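Local coordinates for protein AT27789p (PDB 5UZM) that probably binds RNA, messenger RNA included, this chain being the second quasi-RNA recognition motif (qRRM2) of the Drosophila hnRNP F/H homologue Glorund, at residues Ala8-Leu13 / Phe84-Ala89; Ser30-Lys35 / Glu66-Arg71; Glu39-Val44 / Ala55-Glu60. All blocks are in the same frame, centred on the assembly; numbering follows the deposited sequence. Where two conformers were deposited one is given.

Overall arrangement
The chain folds as a quasi-RNA recognition motif, an antiparallel sheet with helices packed on it, and all three contacts lie in this one domain. Contact 1 joins segments near the two chain ends, closing the fold into one compact RNA-binding-type unit; contact 2 is nested inside the loop closed by contact 1, and contact 3 inside contact 2. Contacts 1 and 3, with centres about 8 Å apart, share the sheet, since strands 10-14 and 54-58 are neighbours in it. Contact 2, its centre about 12 Å from each of the others, lies on the side of the sheet that carries helices 22-28 and 62-69. Arg85 with Glu66 and Ala68 with Phe59 link it to strand 79-85 and to the end of strand 54-58.

Contact 1. Residues Ala8-Leu13 / Phe84-Ala89; sequences AFVVKL and FRSSIA
Val11 and Lys12 of strand 10-14 pair antiparallel with Phe84 and Arg85 in the last part of strand 79-85, the first strand of the RNA recognition motif against its last long one; the chain then turns through Ser86 and Ser87 into helix 88-94. Lys12 N gives a nearly straight bond to Phe84 O (2.9 Å, 167°), and Phe84 N returns one to Lys12 O (2.9 Å). Val11 and Arg85 form the adjoining non-hydrogen-bonded pair, and their side chains diverge. Further along, Ser86 N reaches Val10 O only weakly, at 3.1 Å and a bent 130°, as regular pairing gives out. Lys12 and Phe84 project on the same side of the sheet, and Lys12 CE passes the ring at Phe84 CD2 (4.2 Å). A bend at chi3 turns the end of the lysine chain, whose ammonium makes a salt bridge with Glu90.

Val10 packs between Ser86 and Ile88 where the segments separate. With CG1 anti to the backbone N (chi1 -179°), that methyl lies against Ser86 CB at 4.0 Å, while CG2 meets the tip of Ile88, crossing it at about a right angle, with CD1 3.5 Å away. Replacing Val10 by glycine would probably open a gap between strand and helix start and leave Ile88 CD1 without its methyl neighbour. Ser87 is the N-cap of the helix, its OG bonded to Glu90 N, and Ser86 OG bonds the Glu90 carboxylate. Strand 54-58 flanks strand 10-14 on its other edge, with Gln58 touching both Val10 and Ile88, while Val11 leans on Thr65 of helix 62-69.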
loop_
_atom_site.group_PDB
_atom_site.type_symbol
_atom_site.label_atom_id
_atom_site.label_comp_id
_atom_site.label_asym_id
_atom_site.label_seq_id
_atom_site.Cartn_x
_atom_site.Cartn_y
_atom_site.Cartn_z
ATOM N N ALA A 8 -13.544 -2.133 1.028
ATOM C CA ALA A 8 -12.900 -1.319 0.010
ATOM C C ALA A 8 -11.924 -0.298 0.591
ATOM O O ALA A 8 -11.468 0.576 -0.157
ATOM C CB ALA A 8 -13.951 -0.625 -0.854
ATOM N N PHE A 9 -11.582 -0.395 1.889
ATOM C CA PHE A 9 -10.624 0.505 2.545
ATOM C C PHE A 9 -9.205 0.013 2.306
ATOM O O PHE A 9 -8.416 -0.112 3.246
ATOM C CB PHE A 9 -10.821 0.603 4.063
ATOM C CG PHE A 9 -12.181 1.059 4.490
ATOM C CD1 PHE A 9 -13.083 1.534 3.567
ATOM C CD2 PHE A 9 -12.543 1.003 5.831
ATOM C CE1 PHE A 9 -14.371 1.921 3.952
ATOM C CE2 PHE A 9 -13.825 1.408 6.241
ATOM C CZ PHE A 9 -14.732 1.866 5.268
ATOM N N VAL A 10 -8.899 -0.314 1.065
ATOM C CA VAL A 10 -7.619 -0.906 0.688
ATOM C C VAL A 10 -7.157 -0.244 -0.599
ATOM O O VAL A 10 -7.953 -0.012 -1.507
ATOM C CB VAL A 10 -7.720 -2.429 0.485
ATOM C CG1 VAL A 10 -6.339 -3.014 0.118
ATOM C CG2 VAL A 10 -8.291 -3.091 1.735
ATOM N N VAL A 11 -5.855 0.066 -0.695
ATOM C CA VAL A 11 -5.281 0.514 -1.953
ATOM C C VAL A 11 -4.147 -0.443 -2.324
ATOM O O VAL A 11 -3.598 -1.144 -1.466
ATOM C CB VAL A 11 -4.753 1.958 -1.890
ATOM C CG1 VAL A 11 -5.833 2.951 -1.431
ATOM C CG2 VAL A 11 -3.516 2.037 -0.991
ATOM N N LYS A 12 -3.812 -0.488 -3.612
ATOM C CA LYS A 12 -2.668 -1.222 -4.128
ATOM C C LYS A 12 -1.627 -0.228 -4.614
ATOM O O LYS A 12 -1.969 0.750 -5.277
ATOM C CB LYS A 12 -3.106 -2.139 -5.295
ATOM C CG LYS A 12 -1.970 -2.981 -5.864
ATOM C CD LYS A 12 -2.540 -4.002 -6.861
ATOM C CE LYS A 12 -3.182 -3.337 -8.066
ATOM N NZ LYS A 12 -3.760 -4.340 -9.039
ATOM N N LEU A 13 -0.354 -0.465 -4.281
ATOM C CA LEU A 13 0.762 0.387 -4.687
ATOM C C LEU A 13 1.603 -0.324 -5.734
ATOM O O LEU A 13 1.737 -1.536 -5.687
ATOM C CB LEU A 13 1.677 0.722 -3.503
ATOM C CG LEU A 13 1.020 1.258 -2.239
ATOM C CD1 LEU A 13 2.104 1.613 -1.201
ATOM C CD2 LEU A 13 0.122 2.445 -2.485
ATOM N N PHE A 84 -3.764 2.549 -6.657
ATOM C CA PHE A 84 -5.046 2.134 -7.232
ATOM C C PHE A 84 -6.033 1.717 -6.155
ATOM O O PHE A 84 -5.654 1.110 -5.154
ATOM C CB PHE A 84 -4.880 0.914 -8.174
ATOM C CG PHE A 84 -3.805 1.070 -9.177
ATOM C CD1 PHE A 84 -4.073 1.642 -10.416
ATOM C CD2 PHE A 84 -2.491 0.680 -8.894
ATOM C CE1 PHE A 84 -3.058 1.809 -11.356
ATOM C CE2 PHE A 84 -1.484 0.839 -9.837
ATOM C CZ PHE A 84 -1.767 1.399 -11.069
ATOM N N ARG A 85 -7.329 1.956 -6.419
ATOM C CA ARG A 85 -8.373 1.439 -5.545
ATOM C C ARG A 85 -8.382 -0.083 -5.589
ATOM O O ARG A 85 -8.149 -0.687 -6.638
ATOM C CB ARG A 85 -9.745 1.978 -5.965
ATOM C CG ARG A 85 -9.734 3.404 -6.513
ATOM C CD ARG A 85 -11.171 3.880 -6.751
ATOM N NE ARG A 85 -11.888 3.884 -5.486
ATOM C CZ ARG A 85 -12.089 4.969 -4.748
ATOM N NH1 ARG A 85 -11.659 6.150 -5.168
ATOM N NH2 ARG A 85 -12.731 4.874 -3.591
ATOM N N SER A 86 -8.644 -0.696 -4.441
ATOM C CA SER A 86 -8.558 -2.131 -4.312
ATOM C C SER A 86 -9.642 -2.644 -3.378
ATOM O O SER A 86 -10.690 -1.999 -3.215
ATOM C CB SER A 86 -7.159 -2.527 -3.811
ATOM O OG SER A 86 -6.981 -3.916 -3.924
ATOM N N SER A 87 -9.385 -3.788 -2.759
ATOM C CA SER A 87 -10.365 -4.489 -1.933
ATOM C C SER A 87 -9.649 -5.496 -1.055
ATOM O O SER A 87 -8.544 -5.939 -1.362
ATOM C CB SER A 87 -11.402 -5.216 -2.795
ATOM O OG SER A 87 -10.753 -6.249 -3.524
ATOM N N ILE A 88 -10.316 -5.885 0.037
ATOM C CA ILE A 88 -9.759 -6.883 0.934
ATOM C C ILE A 88 -9.537 -8.197 0.195
ATOM O O ILE A 88 -8.503 -8.847 0.365
ATOM C CB ILE A 88 -10.687 -7.084 2.150
ATOM C CG1 ILE A 88 -10.890 -5.767 2.899
ATOM C CG2 ILE A 88 -10.130 -8.147 3.078
ATOM C CD1 ILE A 88 -9.803 -5.436 3.850
ATOM N N ALA A 89 -10.506 -8.606 -0.639
ATOM C CA ALA A 89 -10.362 -9.874 -1.359
ATOM C C ALA A 89 -9.148 -9.853 -2.286
ATOM O O ALA A 89 -8.429 -10.847 -2.395
ATOM C CB ALA A 89 -11.634 -10.190 -2.152
#

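Contact 2. Residues Ser30-Lys35 / Glu66-Arg71; sequences SGLDIK and EQALGR
Ser30, Leu32 and Arg71 bring an irregular loop, Ser30-Lys35, against Glu66-Arg71, part of helix 62-69 and the chain after it, with no backbone pairing between them. The closest CA atoms, those of Leu32 and Ala68, stay 7.6 Å apart, so side chains must bridge the gap. Gly31 has a positive phi (94°), at which a CB would press on the preceding carbonyl oxygen, a conformation open to glycine but strained for a residue with a CB. In the other segment, Gly70 N bonds Glu66 O and Arg71 N bonds Ala68 O.

The polar grip comes from Arg71. Its chain runs extended from CG to NE and presents the guanidinium end-on to a single atom, Ser30 O: NH1 lies 3.0 Å and NH2 3.2 Å from that oxygen. Ser30 O sits in the guanidinium plane, whereas both nitrogens approach from the same face of the carbonyl, tilted out of its plane by 22° for NH2 and 30° for NH1. Two donors on one oxygen should limit rotation of the group. NH1 also bonds the carbonyl of Phe28, at the end of helix 22-28, so one arginine fixes the chain there and just beyond it, at Ser30.

Leu32 supplies the apolar half. Its CD1 stands 4.1 Å above the centre of the guanidinium, over one face, and the same methyl rests 4.0 Å from Ala68 CB. The other branch, CD2, meets Gln67, the two side chains crossing at a slant, 3.7 Å from CD2 to Gln67 CB. This surface contact joins the two helix-bearing halves of the RRM fold, the loop between helix 22-28 and strand 41-45 meeting helix 62-69; Ala68 packs inward on Phe29 and Phe59, and Arg71 also touches Ile83 of strand 79-85.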
loop_
_atom_site.group_PDB
_atom_site.type_symbol
_atom_site.label_atom_id
_atom_site.label_comp_id
_atom_site.label_asym_id
_atom_site.label_seq_id
_atom_site.Cartn_x
_atom_site.Cartn_y
_atom_site.Cartn_z
ATOM N N SER A 30 1.658 9.509 5.756
ATOM C CA SER A 30 1.586 10.269 7.003
ATOM C C SER A 30 0.294 11.057 7.079
ATOM O O SER A 30 -0.084 11.739 6.130
ATOM C CB SER A 30 2.784 11.206 7.106
ATOM O OG SER A 30 2.696 11.947 8.335
ATOM N N GLY A 31 -0.343 11.006 8.238
ATOM C CA GLY A 31 -1.643 11.640 8.419
ATOM C C GLY A 31 -2.828 10.735 8.196
ATOM O O GLY A 31 -3.962 11.139 8.476
ATOM N N LEU A 32 -2.631 9.547 7.647
ATOM C CA LEU A 32 -3.729 8.615 7.402
ATOM C C LEU A 32 -3.609 7.430 8.345
ATOM O O LEU A 32 -2.507 7.041 8.745
ATOM C CB LEU A 32 -3.711 8.123 5.962
ATOM C CG LEU A 32 -3.537 9.256 4.930
ATOM C CD1 LEU A 32 -3.506 8.693 3.544
ATOM C CD2 LEU A 32 -4.653 10.320 5.017
ATOM N N ASP A 33 -4.756 6.867 8.728
ATOM C CA ASP A 33 -4.781 5.816 9.749
ATOM C C ASP A 33 -4.681 4.462 9.056
ATOM O O ASP A 33 -5.663 3.942 8.527
ATOM C CB ASP A 33 -6.041 5.918 10.601
ATOM C CG ASP A 33 -5.996 5.010 11.828
ATOM O OD1 ASP A 33 -4.889 4.585 12.230
ATOM O OD2 ASP A 33 -7.070 4.727 12.397
ATOM N N ILE A 34 -3.478 3.888 9.046
ATOM C CA ILE A 34 -3.243 2.537 8.545
ATOM C C ILE A 34 -3.498 1.550 9.682
ATOM O O ILE A 34 -3.061 1.765 10.826
ATOM C CB ILE A 34 -1.796 2.400 8.018
ATOM C CG1 ILE A 34 -1.533 3.378 6.856
ATOM C CG2 ILE A 34 -1.495 0.956 7.557
ATOM C CD1 ILE A 34 -0.070 3.490 6.537
ATOM N N LYS A 35 -4.128 0.421 9.362
ATOM C CA LYS A 35 -4.394 -0.589 10.387
ATOM C C LYS A 35 -3.090 -1.084 11.013
ATOM O O LYS A 35 -2.065 -1.205 10.339
ATOM C CB LYS A 35 -5.209 -1.736 9.774
ATOM C CG LYS A 35 -6.600 -1.263 9.394
ATOM C CD LYS A 35 -7.564 -2.402 9.127
ATOM C CE LYS A 35 -9.008 -1.887 9.081
ATOM N NZ LYS A 35 -9.604 -1.894 7.702
ATOM N N GLU A 66 -9.592 7.633 0.286
ATOM C CA GLU A 66 -9.667 8.621 -0.772
ATOM C C GLU A 66 -8.483 9.576 -0.713
ATOM O O GLU A 66 -7.945 9.953 -1.752
ATOM C CB GLU A 66 -10.989 9.382 -0.692
ATOM C CG GLU A 66 -12.207 8.472 -0.811
ATOM C CD GLU A 66 -12.508 8.007 -2.233
ATOM O OE1 GLU A 66 -11.955 8.569 -3.215
ATOM O OE2 GLU A 66 -13.346 7.085 -2.360
ATOM N N GLN A 67 -8.044 9.949 0.500
ATOM C CA GLN A 67 -6.853 10.782 0.607
ATOM C C GLN A 67 -5.610 10.028 0.136
ATOM O O GLN A 67 -4.703 10.650 -0.431
ATOM C CB GLN A 67 -6.659 11.251 2.038
ATOM C CG GLN A 67 -7.759 12.212 2.547
ATOM C CD GLN A 67 -7.513 12.614 3.963
ATOM O OE1 GLN A 67 -8.332 12.382 4.849
ATOM N NE2 GLN A 67 -6.353 13.192 4.198
ATOM N N ALA A 68 -5.553 8.709 0.347
ATOM C CA ALA A 68 -4.395 7.953 -0.147
ATOM C C ALA A 68 -4.364 7.976 -1.653
ATOM O O ALA A 68 -3.321 8.185 -2.268
ATOM C CB ALA A 68 -4.447 6.515 0.340
ATOM N N LEU A 69 -5.523 7.773 -2.285
ATOM C CA LEU A 69 -5.560 7.837 -3.737
ATOM C C LEU A 69 -5.139 9.201 -4.262
ATOM O O LEU A 69 -4.565 9.304 -5.354
ATOM C CB LEU A 69 -6.972 7.476 -4.222
ATOM C CG LEU A 69 -7.227 6.002 -3.987
ATOM C CD1 LEU A 69 -8.721 5.791 -3.788
ATOM C CD2 LEU A 69 -6.736 5.247 -5.179
ATOM N N GLY A 70 -5.397 10.259 -3.496
ATOM C CA GLY A 70 -4.947 11.565 -3.923
ATOM C C GLY A 70 -3.441 11.745 -3.896
ATOM O O GLY A 70 -2.948 12.735 -4.438
ATOM N N ARG A 71 -2.705 10.796 -3.325
ATOM C CA ARG A 71 -1.241 10.864 -3.334
ATOM C C ARG A 71 -0.620 10.084 -4.494
ATOM O O ARG A 71 0.602 9.912 -4.527
ATOM C CB ARG A 71 -0.696 10.374 -2.003
ATOM C CG ARG A 71 -1.163 11.315 -0.877
ATOM C CD ARG A 71 -0.588 10.985 0.451
ATOM N NE ARG A 71 -1.318 11.773 1.451
ATOM C CZ ARG A 71 -1.031 11.806 2.739
ATOM N NH1 ARG A 71 0.024 11.145 3.214
ATOM N NH2 ARG A 71 -1.781 12.525 3.590
#

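Contact 3. Residues Glu39-Val44 / Ala55-Glu60; sequences EGILFV and AFVQFE
Strands 41-44 and 55-58 run antiparallel, 4.6 Å apart at closest approach, and their tight part is the backbone between Gly40 and Phe43. Leu42 and Phe56 form a hydrogen-bonded pair: Leu42 N to Phe56 O is 2.9 Å and straight at 171°, and Phe56 N to Leu42 O is 2.7 Å. Gln58 N adds a bond to Gly40 O (2.9 Å). Non-hydrogen-bonded pairs, Ile41-Val57 and Phe43-Ala55, lie on either side of the Leu42-Phe56 pair, and Phe43 CD1 comes within 3.8 Å of Ala55 CB. Val44 CG2 is as snug, approaching Phe56 at the ring edge, near its plane, 3.6 Å from CE1. Having CG1 anti to the backbone N (chi1 -178°) leaves CG2 as the branch facing that edge.

The loose part is Ile41-Val57, where Ile41 CG1 and Val57 CG2 meet only at 4.5 Å; Ile25 of helix 22-28 touches both residues. The solvent side is that of the outer strand, whose Leu42-Val44 are partly exposed while Ala55-Gln58 are buried.

These are the second and third strands of the RRM, strand 54-58 lying where RRMs carry the RNP1 sequence. Strand 41-45 is outermost in the sheet, whereas strand 54-58 is held between it and strand 10-14. Helix 22-28 packs on the Ile41 and Val57 side; helix 88-94 packs on the Leu42 side, where Met91 touches Leu42 and Gln58.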
loop_
_atom_site.group_PDB
_atom_site.type_symbol
_atom_site.label_atom_id
_atom_site.label_comp_id
_atom_site.label_asym_id
_atom_site.label_seq_id
_atom_site.Cartn_x
_atom_site.Cartn_y
_atom_site.Cartn_z
ATOM N N GLU A 39 -1.804 -7.158 8.891
ATOM C CA GLU A 39 -2.440 -6.974 7.593
ATOM C C GLU A 39 -2.646 -5.512 7.233
ATOM O O GLU A 39 -3.403 -5.211 6.305
ATOM C CB GLU A 39 -3.774 -7.715 7.541
ATOM C CG GLU A 39 -3.641 -9.229 7.639
ATOM C CD GLU A 39 -4.757 -9.951 6.897
ATOM O OE1 GLU A 39 -4.448 -10.721 5.960
ATOM O OE2 GLU A 39 -5.942 -9.731 7.234
ATOM N N GLY A 40 -1.995 -4.592 7.939
ATOM C CA GLY A 40 -2.088 -3.199 7.549
ATOM C C GLY A 40 -1.306 -2.891 6.288
ATOM O O GLY A 40 -1.727 -2.061 5.475
ATOM N N ILE A 41 -0.117 -3.470 6.159
ATOM C CA ILE A 41 0.767 -3.212 5.019
ATOM C C ILE A 41 1.293 -4.572 4.595
ATOM O O ILE A 41 1.925 -5.267 5.405
ATOM C CB ILE A 41 1.955 -2.294 5.373
ATOM C CG1 ILE A 41 1.502 -0.900 5.863
ATOM C CG2 ILE A 41 2.969 -2.234 4.195
ATOM C CD1 ILE A 41 2.642 -0.043 6.488
ATOM N N LEU A 42 1.069 -4.948 3.342
ATOM C CA LEU A 42 1.556 -6.234 2.837
ATOM C C LEU A 42 2.298 -6.014 1.528
ATOM O O LEU A 42 1.754 -5.414 0.597
ATOM C CB LEU A 42 0.401 -7.221 2.646
ATOM C CG LEU A 42 -0.206 -7.735 3.972
ATOM C CD1 LEU A 42 -1.345 -8.729 3.749
ATOM C CD2 LEU A 42 0.856 -8.367 4.898
ATOM N N PHE A 43 3.553 -6.448 1.479
ATOM C CA PHE A 43 4.336 -6.396 0.260
ATOM C C PHE A 43 4.085 -7.641 -0.578
ATOM O O PHE A 43 4.057 -8.764 -0.055
ATOM C CB PHE A 43 5.813 -6.228 0.591
ATOM C CG PHE A 43 6.110 -4.944 1.324
ATOM C CD1 PHE A 43 6.131 -3.751 0.639
ATOM C CD2 PHE A 43 6.351 -4.923 2.689
ATOM C CE1 PHE A 43 6.343 -2.540 1.278
ATOM C CE2 PHE A 43 6.589 -3.704 3.348
ATOM C CZ PHE A 43 6.611 -2.518 2.630
ATOM N N VAL A 44 3.879 -7.443 -1.876
ATOM C CA VAL A 44 3.612 -8.566 -2.776
ATOM C C VAL A 44 4.926 -9.233 -3.179
ATOM O O VAL A 44 5.898 -8.570 -3.533
ATOM C CB VAL A 44 2.820 -8.084 -4.005
ATOM C CG1 VAL A 44 2.493 -9.254 -4.937
ATOM C CG2 VAL A 44 1.536 -7.417 -3.582
ATOM N N ALA A 55 2.430 -3.441 -3.363
ATOM C CA ALA A 55 2.055 -3.627 -1.964
ATOM C C ALA A 55 0.576 -3.343 -1.833
ATOM O O ALA A 55 -0.009 -2.713 -2.699
ATOM C CB ALA A 55 2.837 -2.711 -1.024
ATOM N N PHE A 56 -0.018 -3.773 -0.718
ATOM C CA PHE A 56 -1.392 -3.409 -0.386
ATOM C C PHE A 56 -1.363 -2.698 0.954
ATOM O O PHE A 56 -0.563 -3.063 1.818
ATOM C CB PHE A 56 -2.303 -4.618 -0.279
ATOM C CG PHE A 56 -2.623 -5.238 -1.594
ATOM C CD1 PHE A 56 -1.757 -6.148 -2.143
ATOM C CD2 PHE A 56 -3.762 -4.883 -2.287
ATOM C CE1 PHE A 56 -2.032 -6.735 -3.379
ATOM C CE2 PHE A 56 -4.025 -5.454 -3.523
ATOM C CZ PHE A 56 -3.180 -6.379 -4.052
ATOM N N VAL A 57 -2.188 -1.672 1.119
ATOM C CA VAL A 57 -2.279 -0.936 2.379
ATOM C C VAL A 57 -3.754 -0.825 2.744
ATOM O O VAL A 57 -4.577 -0.447 1.903
ATOM C CB VAL A 57 -1.610 0.457 2.278
ATOM C CG1 VAL A 57 -1.770 1.239 3.593
ATOM C CG2 VAL A 57 -0.115 0.292 1.889
ATOM N N GLN A 58 -4.071 -1.163 3.988
ATOM C CA GLN A 58 -5.425 -1.145 4.534
ATOM C C GLN A 58 -5.556 0.025 5.491
ATOM O O GLN A 58 -4.757 0.126 6.419
ATOM C CB GLN A 58 -5.704 -2.416 5.326
ATOM C CG GLN A 58 -5.642 -3.656 4.552
ATOM C CD GLN A 58 -6.305 -4.805 5.281
ATOM O OE1 GLN A 58 -5.787 -5.920 5.322
ATOM N NE2 GLN A 58 -7.464 -4.531 5.870
ATOM N N PHE A 59 -6.590 0.846 5.308
ATOM C CA PHE A 59 -6.868 1.994 6.163
ATOM C C PHE A 59 -8.079 1.744 7.057
ATOM O O PHE A 59 -8.870 0.827 6.846
ATOM C CB PHE A 59 -7.108 3.242 5.313
ATOM C CG PHE A 59 -5.927 3.611 4.457
ATOM C CD1 PHE A 59 -4.876 4.351 5.002
ATOM C CD2 PHE A 59 -5.845 3.205 3.140
ATOM C CE1 PHE A 59 -3.765 4.665 4.225
ATOM C CE2 PHE A 59 -4.722 3.531 2.342
ATOM C CZ PHE A 59 -3.680 4.248 2.903
ATOM N N GLU A 60 -8.255 2.641 8.033
ATOM C CA GLU A 60 -9.346 2.470 8.981
ATOM C C GLU A 60 -10.655 3.041 8.477
ATOM O O GLU A 60 -11.715 2.717 9.026
ATOM C CB GLU A 60 -8.993 3.131 10.311
ATOM C CG GLU A 60 -9.475 2.366 11.491
ATOM C CD GLU A 60 -8.684 1.107 11.675
ATOM O OE1 GLU A 60 -7.438 1.202 11.667
ATOM O OE2 GLU A 60 -9.297 0.029 11.810
#